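Local atomic coordinates of sphingomyelinase-c (Listeria ivanovii, PDB entry 1ZWX), a protein that belongs to the DNase I-like endonuclease/exonuclease/phosphatase family, whose members share a fold of two packed beta-sheets flanked by helices. Residues N17-S22 / L52-D57; D36-A41 / H62-N67. One frame throughout, in Å; residues are numbered along the deposited sequence.

Contact 1: N17-S22 / L52-D57; sequences NVYLFS and LNEAFD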
ATOM      1  N   ASN A  17       0.233   4.315   1.929  1.00 21.06           N
ATOM      2  CA  ASN A  17      -0.685   4.865   0.973  1.00 21.01           C
ATOM      3  C   ASN A  17      -0.415   6.373   1.015  1.00 20.38           C
ATOM      4  O   ASN A  17      -0.751   7.043   1.988  1.00 21.12           O
ATOM      5  CB  ASN A  17      -2.133   4.522   1.414  1.00 20.92           C
ATOM      6  CG  ASN A  17      -3.160   5.052   0.450  1.00 22.38           C
ATOM      7  OD1 ASN A  17      -2.907   6.061  -0.230  1.00 21.78           O
ATOM      8  ND2 ASN A  17      -4.315   4.381   0.358  1.00 20.95           N
ATOM      9  N   VAL A  18       0.250   6.872  -0.021  1.00 20.86           N
ATOM     10  CA  VAL A  18       0.781   8.237  -0.011  1.00 20.29           C
ATOM     11  C   VAL A  18      -0.195   9.294  -0.596  1.00 20.86           C
ATOM     12  O   VAL A  18       0.133  10.485  -0.633  1.00 20.86           O
ATOM     13  CB  VAL A  18       2.145   8.325  -0.759  1.00 19.98           C
ATOM     14  CG1 VAL A  18       3.229   7.508   0.015  1.00 20.32           C
ATOM     15  CG2 VAL A  18       2.030   7.827  -2.159  1.00 16.52           C
ATOM     16  N   TYR A  19      -1.368   8.859  -1.047  1.00 21.63           N
ATOM     17  CA  TYR A  19      -2.392   9.822  -1.472  1.00 21.86           C
ATOM     18  C   TYR A  19      -1.850  10.866  -2.460  1.00 21.53           C
ATOM     19  O   TYR A  19      -1.849  12.069  -2.152  1.00 22.00           O
ATOM     20  CB  TYR A  19      -2.935  10.518  -0.228  1.00 23.13           C
ATOM     21  CG  TYR A  19      -4.092  11.472  -0.463  1.00 26.24           C
ATOM     22  CD1 TYR A  19      -5.150  11.114  -1.284  1.00 29.76           C
ATOM     23  CD2 TYR A  19      -4.150  12.686   0.191  1.00 25.56           C
ATOM     24  CE1 TYR A  19      -6.237  11.965  -1.496  1.00 31.02           C
ATOM     25  CE2 TYR A  19      -5.248  13.548   0.012  1.00 29.22           C
ATOM     26  CZ  TYR A  19      -6.290  13.171  -0.831  1.00 30.06           C
ATOM     27  OH  TYR A  19      -7.386  14.021  -1.041  1.00 31.55           O
ATOM     28  N   LEU A  20      -1.403  10.406  -3.633  1.00 20.50           N
ATOM     29  CA  LEU A  20      -0.967  11.270  -4.745  1.00 20.86           C
ATOM     30  C   LEU A  20      -1.954  11.162  -5.901  1.00 20.68           C
ATOM     31  O   LEU A  20      -1.726  10.504  -6.926  1.00 21.04           O
ATOM     32  CB  LEU A  20       0.479  10.978  -5.196  1.00 20.18           C
ATOM     33  CG  LEU A  20       1.572  11.147  -4.102  1.00 19.68           C
ATOM     34  CD1 LEU A  20       2.922  10.641  -4.638  1.00 21.63           C
ATOM     35  CD2 LEU A  20       1.742  12.576  -3.440  1.00 21.23           C
ATOM     36  N   PHE A  21      -3.095  11.814  -5.701  1.00 21.10           N
ATOM     37  CA  PHE A  21      -4.130  11.837  -6.734  1.00 21.41           C
ATOM     38  C   PHE A  21      -3.708  12.625  -7.956  1.00 22.51           C
ATOM     39  O   PHE A  21      -2.831  13.494  -7.882  1.00 21.09           O
ATOM     40  CB  PHE A  21      -5.406  12.413  -6.137  1.00 21.75           C
ATOM     41  CG  PHE A  21      -6.261  11.388  -5.414  1.00 23.76           C
ATOM     42  CD1 PHE A  21      -5.704  10.193  -4.907  1.00 23.71           C
ATOM     43  CD2 PHE A  21      -7.637  11.626  -5.222  1.00 24.15           C
ATOM     44  CE1 PHE A  21      -6.521   9.247  -4.222  1.00 25.67           C
ATOM     45  CE2 PHE A  21      -8.449  10.691  -4.560  1.00 26.03           C
ATOM     46  CZ  PHE A  21      -7.876   9.499  -4.040  1.00 26.09           C
ATOM     47  N   SER A  22      -4.330  12.306  -9.088  1.00 21.89           N
ATOM     48  CA  SER A  22      -4.129  13.040 -10.344  1.00 23.70           C
ATOM     49  C   SER A  22      -4.205  14.563 -10.148  1.00 24.12           C
ATOM     50  O   SER A  22      -5.193  15.052  -9.641  1.00 24.03           O
ATOM     51  CB  SER A  22      -5.213  12.632 -11.338  1.00 24.22           C
ATOM     52  OG  SER A  22      -5.357  13.607 -12.352  1.00 28.26           O
ATOM     53  N   LEU A  52       4.293   1.198  -1.852  1.00 19.84           N
ATOM     54  CA  LEU A  52       3.550   2.455  -2.014  1.00 19.94           C
ATOM     55  C   LEU A  52       2.162   2.187  -2.591  1.00 18.24           C
ATOM     56  O   LEU A  52       2.015   1.297  -3.410  1.00 18.69           O
ATOM     57  CB  LEU A  52       4.292   3.371  -2.981  1.00 19.95           C
ATOM     58  CG  LEU A  52       5.718   3.716  -2.569  1.00 21.43           C
ATOM     59  CD1 LEU A  52       6.331   4.553  -3.690  1.00 26.64           C
ATOM     60  CD2 LEU A  52       5.739   4.489  -1.245  1.00 22.68           C
ATOM     61  N   ASN A  53       1.178   2.973  -2.167  1.00 19.25           N
ATOM     62  CA  ASN A  53      -0.209   2.909  -2.696  1.00 19.41           C
ATOM     63  C   ASN A  53      -0.620   4.343  -3.056  1.00 18.95           C
ATOM     64  O   ASN A  53      -0.112   5.302  -2.480  1.00 19.07           O
ATOM     65  CB  ASN A  53      -1.220   2.464  -1.616  1.00 19.23           C
ATOM     66  CG  ASN A  53      -1.125   0.986  -1.225  1.00 21.65           C
ATOM     67  OD1 ASN A  53      -1.717   0.595  -0.215  1.00 24.54           O
ATOM     68  ND2 ASN A  53      -0.371   0.182  -1.979  1.00 21.83           N
ATOM     69  N   GLU A  54      -1.585   4.468  -3.967  1.00 19.84           N
ATOM     70  CA  GLU A  54      -2.107   5.780  -4.425  1.00 21.36           C
ATOM     71  C   GLU A  54      -1.031   6.717  -4.996  1.00 21.73           C
ATOM     72  O   GLU A  54      -1.124   7.967  -4.904  1.00 22.15           O
ATOM     73  CB  GLU A  54      -2.934   6.454  -3.344  1.00 21.32           C
ATOM     74  CG  GLU A  54      -4.251   5.725  -3.123  1.00 23.19           C
ATOM     75  CD  GLU A  54      -5.194   6.402  -2.100  1.00 24.68           C
ATOM     76  OE1 GLU A  54      -5.029   7.606  -1.780  1.00 27.28           O
ATOM     77  OE2 GLU A  54      -6.089   5.691  -1.584  1.00 28.01           O
ATOM     78  N   ALA A  55      -0.026   6.104  -5.586  1.00 19.77           N
ATOM     79  CA  ALA A  55       0.955   6.843  -6.412  1.00 20.37           C
ATOM     80  C   ALA A  55       0.366   6.939  -7.805  1.00 19.58           C
ATOM     81  O   ALA A  55       0.811   6.264  -8.737  1.00 20.45           O
ATOM     82  CB  ALA A  55       2.310   6.091  -6.419  1.00 19.93           C
ATOM     83  N   PHE A  56      -0.672   7.771  -7.951  1.00 20.86           N
ATOM     84  CA  PHE A  56      -1.441   7.823  -9.191  1.00 21.05           C
ATOM     85  C   PHE A  56      -0.932   8.918 -10.148  1.00 22.19           C
ATOM     86  O   PHE A  56      -0.776   8.687 -11.359  1.00 22.68           O
ATOM     87  CB  PHE A  56      -2.935   8.113  -8.927  1.00 20.33           C
ATOM     88  CG  PHE A  56      -3.707   6.990  -8.288  1.00 21.17           C
ATOM     89  CD1 PHE A  56      -4.394   7.219  -7.099  1.00 21.98           C
ATOM     90  CD2 PHE A  56      -3.772   5.731  -8.874  1.00 22.56           C
ATOM     91  CE1 PHE A  56      -5.141   6.207  -6.515  1.00 21.62           C
ATOM     92  CE2 PHE A  56      -4.523   4.700  -8.276  1.00 21.87           C
ATOM     93  CZ  PHE A  56      -5.191   4.950  -7.107  1.00 19.91           C
ATOM     94  N   ASP A  57      -0.708  10.111  -9.608  1.00 23.03           N
ATOM     95  CA  ASP A  57      -0.337  11.257 -10.463  1.00 24.45           C
ATOM     96  C   ASP A  57       0.972  10.945 -11.144  1.00 25.48           C
ATOM     97  O   ASP A  57       1.947  10.618 -10.471  1.00 25.60           O
ATOM     98  CB  ASP A  57      -0.135  12.508  -9.627  1.00 24.04           C
ATOM     99  CG  ASP A  57       0.201  13.711 -10.489  1.00 26.21           C
ATOM    100  OD1 ASP A  57       1.310  14.269 -10.352  1.00 26.42           O
ATOM    101  OD2 ASP A  57      -0.667  14.073 -11.313  1.00 25.93           O
TER

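Contact 2: D36-A41 / H62-N67; sequences DLIAQA and HRLLNN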
ATOM      1  N   ASP A  36       8.492  15.133  -2.209  1.00 27.95           N
ATOM      2  CA  ASP A  36       9.786  15.455  -1.575  1.00 28.17           C
ATOM      3  C   ASP A  36       9.785  15.186  -0.091  1.00 28.04           C
ATOM      4  O   ASP A  36      10.714  14.552   0.423  1.00 28.02           O
ATOM      5  CB  ASP A  36      10.192  16.918  -1.836  1.00 28.80           C
ATOM      6  CG  ASP A  36      10.502  17.196  -3.279  1.00 30.75           C
ATOM      7  OD1 ASP A  36      10.860  16.268  -4.023  1.00 33.66           O
ATOM      8  OD2 ASP A  36      10.391  18.374  -3.708  1.00 35.44           O
ATOM      9  N   LEU A  37       8.749  15.657   0.605  1.00 28.09           N
ATOM     10  CA  LEU A  37       8.626  15.508   2.047  1.00 27.66           C
ATOM     11  C   LEU A  37       8.662  14.039   2.489  1.00 27.91           C
ATOM     12  O   LEU A  37       9.336  13.675   3.469  1.00 26.69           O
ATOM     13  CB  LEU A  37       7.326  16.135   2.545  1.00 28.47           C
ATOM     14  CG  LEU A  37       7.186  17.666   2.528  1.00 29.77           C
ATOM     15  CD1 LEU A  37       5.916  18.032   3.291  1.00 29.71           C
ATOM     16  CD2 LEU A  37       8.444  18.341   3.163  1.00 31.16           C
ATOM     17  N   ILE A  38       7.910  13.214   1.772  1.00 26.96           N
ATOM     18  CA  ILE A  38       7.819  11.793   2.089  1.00 26.24           C
ATOM     19  C   ILE A  38       9.193  11.114   1.926  1.00 26.38           C
ATOM     20  O   ILE A  38       9.612  10.360   2.801  1.00 26.63           O
ATOM     21  CB  ILE A  38       6.751  11.074   1.198  1.00 26.59           C
ATOM     22  CG1 ILE A  38       5.325  11.483   1.595  1.00 24.53           C
ATOM     23  CG2 ILE A  38       6.941   9.541   1.238  1.00 25.28           C
ATOM     24  CD1 ILE A  38       4.289  11.160   0.465  1.00 25.18           C
ATOM     25  N   ALA A  39       9.861  11.344   0.800  1.00 27.36           N
ATOM     26  CA  ALA A  39      11.162  10.722   0.544  1.00 27.87           C
ATOM     27  C   ALA A  39      12.276  11.230   1.490  1.00 29.16           C
ATOM     28  O   ALA A  39      13.278  10.511   1.712  1.00 28.90           O
ATOM     29  CB  ALA A  39      11.570  10.894  -0.909  1.00 28.03           C
ATOM     30  N   GLN A  40      12.084  12.427   2.054  1.00 28.74           N
ATOM     31  CA  GLN A  40      13.013  13.031   3.045  1.00 29.73           C
ATOM     32  C   GLN A  40      12.723  12.646   4.487  1.00 29.98           C
ATOM     33  O   GLN A  40      13.485  13.001   5.392  1.00 30.34           O
ATOM     34  CB  GLN A  40      12.967  14.565   2.954  1.00 28.58           C
ATOM     35  CG  GLN A  40      13.539  15.121   1.641  1.00 29.70           C
ATOM     36  CD  GLN A  40      13.161  16.576   1.390  1.00 31.02           C
ATOM     37  OE1 GLN A  40      12.543  17.255   2.229  1.00 34.58           O
ATOM     38  NE2 GLN A  40      13.525  17.057   0.227  1.00 35.42           N
ATOM     39  N   ALA A  41      11.624  11.928   4.720  1.00 29.30           N
ATOM     40  CA  ALA A  41      11.172  11.651   6.087  1.00 29.38           C
ATOM     41  C   ALA A  41      11.963  10.471   6.681  1.00 29.52           C
ATOM     42  O   ALA A  41      12.378   9.557   5.957  1.00 27.82           O
ATOM     43  CB  ALA A  41       9.674  11.333   6.114  1.00 28.86           C
ATOM     44  N   HIS A  62       6.391   9.797 -10.237  1.00 25.85           N
ATOM     45  CA  HIS A  62       7.755   9.773 -10.801  1.00 27.98           C
ATOM     46  C   HIS A  62       8.744  10.489  -9.898  1.00 27.41           C
ATOM     47  O   HIS A  62       9.817   9.951  -9.586  1.00 27.88           O
ATOM     48  CB  HIS A  62       7.778  10.320 -12.227  1.00 29.27           C
ATOM     49  CG  HIS A  62       9.157  10.432 -12.809  1.00 35.29           C
ATOM     50  ND1 HIS A  62       9.864  11.621 -12.826  1.00 39.91           N
ATOM     51  CD2 HIS A  62       9.967   9.505 -13.380  1.00 39.41           C
ATOM     52  CE1 HIS A  62      11.043  11.421 -13.392  1.00 41.13           C
ATOM     53  NE2 HIS A  62      11.128  10.150 -13.747  1.00 41.64           N
ATOM     54  N   ARG A  63       8.385  11.675  -9.412  1.00 26.98           N
ATOM     55  CA  ARG A  63       9.244  12.359  -8.471  1.00 26.42           C
ATOM     56  C   ARG A  63       9.544  11.554  -7.207  1.00 26.66           C
ATOM     57  O   ARG A  63      10.727  11.457  -6.770  1.00 26.73           O
ATOM     58  CB  ARG A  63       8.713  13.751  -8.107  1.00 26.98           C
ATOM     59  CG  ARG A  63       9.633  14.448  -7.104  1.00 29.78           C
ATOM     60  CD  ARG A  63       9.137  15.797  -6.712  1.00 35.99           C
ATOM     61  NE  ARG A  63       9.440  16.767  -7.751  1.00 40.27           N
ATOM     62  CZ  ARG A  63       9.292  18.083  -7.608  1.00 42.15           C
ATOM     63  NH1 ARG A  63       8.841  18.583  -6.466  1.00 39.11           N
ATOM     64  NH2 ARG A  63       9.582  18.889  -8.623  1.00 40.84           N
ATOM     65  N   LEU A  64       8.508  11.010  -6.576  1.00 24.90           N
ATOM     66  CA  LEU A  64       8.700  10.260  -5.337  1.00 24.77           C
ATOM     67  C   LEU A  64       9.626   9.058  -5.578  1.00 24.31           C
ATOM     68  O   LEU A  64      10.564   8.836  -4.814  1.00 24.90           O
ATOM     69  CB  LEU A  64       7.350   9.787  -4.774  1.00 23.83           C
ATOM     70  CG  LEU A  64       7.414   8.841  -3.580  1.00 23.54           C
ATOM     71  CD1 LEU A  64       8.184   9.415  -2.392  1.00 21.72           C
ATOM     72  CD2 LEU A  64       5.993   8.489  -3.190  1.00 24.19           C
ATOM     73  N   LEU A  65       9.351   8.298  -6.624  1.00 24.66           N
ATOM     74  CA  LEU A  65      10.112   7.094  -6.914  1.00 25.20           C
ATOM     75  C   LEU A  65      11.562   7.482  -7.223  1.00 26.23           C
ATOM     76  O   LEU A  65      12.508   6.830  -6.804  1.00 24.61           O
ATOM     77  CB  LEU A  65       9.485   6.352  -8.085  1.00 24.47           C
ATOM     78  CG  LEU A  65       8.150   5.680  -7.661  1.00 24.60           C
ATOM     79  CD1 LEU A  65       7.445   5.216  -8.879  1.00 24.15           C
ATOM     80  CD2 LEU A  65       8.482   4.529  -6.716  1.00 26.04           C
ATOM     81  N   ASN A  66      11.721   8.597  -7.916  1.00 27.55           N
ATOM     82  CA  ASN A  66      13.058   9.138  -8.145  1.00 29.22           C
ATOM     83  C   ASN A  66      13.824   9.572  -6.911  1.00 28.57           C
ATOM     84  O   ASN A  66      15.011   9.227  -6.758  1.00 28.60           O
ATOM     85  CB  ASN A  66      13.011  10.232  -9.195  1.00 30.40           C
ATOM     86  CG  ASN A  66      13.621   9.779 -10.454  1.00 36.25           C
ATOM     87  OD1 ASN A  66      12.950   9.257 -11.348  1.00 42.54           O
ATOM     88  ND2 ASN A  66      14.939   9.887 -10.511  1.00 40.74           N
ATOM     89  N   ASN A  67      13.147  10.294  -6.028  1.00 27.61           N
ATOM     90  CA  ASN A  67      13.687  10.678  -4.742  1.00 28.12           C
ATOM     91  C   ASN A  67      14.107   9.479  -3.896  1.00 28.49           C
ATOM     92  O   ASN A  67      14.947   9.613  -2.996  1.00 28.08           O
ATOM     93  CB  ASN A  67      12.653  11.458  -3.923  1.00 27.82           C
ATOM     94  CG  ASN A  67      12.355  12.854  -4.486  1.00 29.87           C
ATOM     95  OD1 ASN A  67      13.046  13.325  -5.364  1.00 28.29           O
ATOM     96  ND2 ASN A  67      11.290  13.500  -3.975  1.00 30.55           N
TER

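Contact 1: N17-S22 / L52-D57
Leu20 O is gripped by two backbone donors of segment 52-57. Asp57 N lies 2.9 Å from Leu20 O, and Phe56 N is 3.1 Å from the same Leu20 O. The two N-H groups arrive from opposite faces of the carbonyl plane. Before this pair, the segments run as parallel neighbours in the sheet. Val18 N donates to Asn53 O, and Leu20 N donates to Glu54 O at 2.8 Å. The register slips by one residue between the Asn17-Asn53 and Leu20-Ala55 bridges, which makes a beta bulge. Ala55 then centres an inverse gamma turn.

At the bulge the side chain of Glu54 turns toward segment 17-22. Asn17 ND2 donates to Glu54 OE2 at 2.9 Å in a nearly straight bond (165°). Glu54 OE2 lies in the amide plane of Asn17, but the N-H comes to it from above the carboxylate plane; the two planes are 82° apart. With its CG anti to the backbone N (chi1 -179°), Asn17 also turns OD1 back to Tyr19 N, 3.3 Å away, and closes an Asx turn. The amide is thus held at both ends. Glu54 OE1 sits at the edge of the Tyr19 ring, 3.5 Å from Tyr19 CD1. It also approaches Phe21 obliquely, 3.3 Å from Phe21 CE1. Phe56 lies alongside Phe21 with its ring inclined, and Phe56 CD1 is 3.9 Å from Phe21 CD1.

Asp195 accepts a second bond from Asn17 ND2, and its backbone N donates to Asn53 OD1. Glu54 touches His151 and lies near a phosphate ion, probably from the crystallisation liquor. The acidic and amide groups here probably line a polar pocket, consistent with the active site at strand ends in this fold.

Contact 2: D36-A41 / H62-N67
Asp36 and Ala39 meet Arg63 and Asn67 where two neighbouring helices, 31-39 and 58-67, pack on one sheet of the DNase I-like fold. The tight part lies between the helices and on the side facing the sheet. Ala39 CB stands only 3.3 Å from Asn67 CB, a close approach that the small alanine permits. Leu64 CD1 packs beside it. This methyl is 3.8 Å from Ile38 CG2 and 4.0 Å from Ala39 CB. The side chains of Ile38 and Leu64 cross at about a right angle, and both also touch Val18 of strand 12-20.

The other side is polar and partly exposed, and contact there is made by the polar ends of Asp36, Arg63 and Asn67. Asp36 serves two partners with separate oxygens. Asp36 OD2 forms a salt bridge with Arg63 NH1 at 3.2 Å. The carboxylate and guanidinium planes are nearly parallel, 8° apart, but the oxygen comes in obliquely. A bend in the arginine at chi3 (-78°) brings the guanidinium group to Asp36. Arg63 NH1 also donates to Met32 O, and Asn67 ND2 to Ala35 O, so both side chains reach the backbone of helix 31-39 as well. Asn67 ND2 also donates to Asp36 OD1 at 2.8 Å, using the anti lone pair of that oxygen, away from Asp36 OD2.

How the contacts relate
Contact 1 is buried within a sheet, whereas contact 2 is only partly buried and lies farther from the centre of the chain. Strand 12-20, helix 31-39 and strand 49-55 form a beta-alpha-beta unit. Contact 1 joins its two strands, and contact 2 sets its helix against the next one, 58-67. The two contacts meet in an apolar layer. Val18 CB is 3.8 Å from Ile38 CD1, and Leu52 CD1 is 3.7 Å from Leu65 CD2. Backbone bonds and a polar cluster near the phosphate ion dominate contact 1. In contact 2 no backbone bond links the segments, and side chains do all the joining.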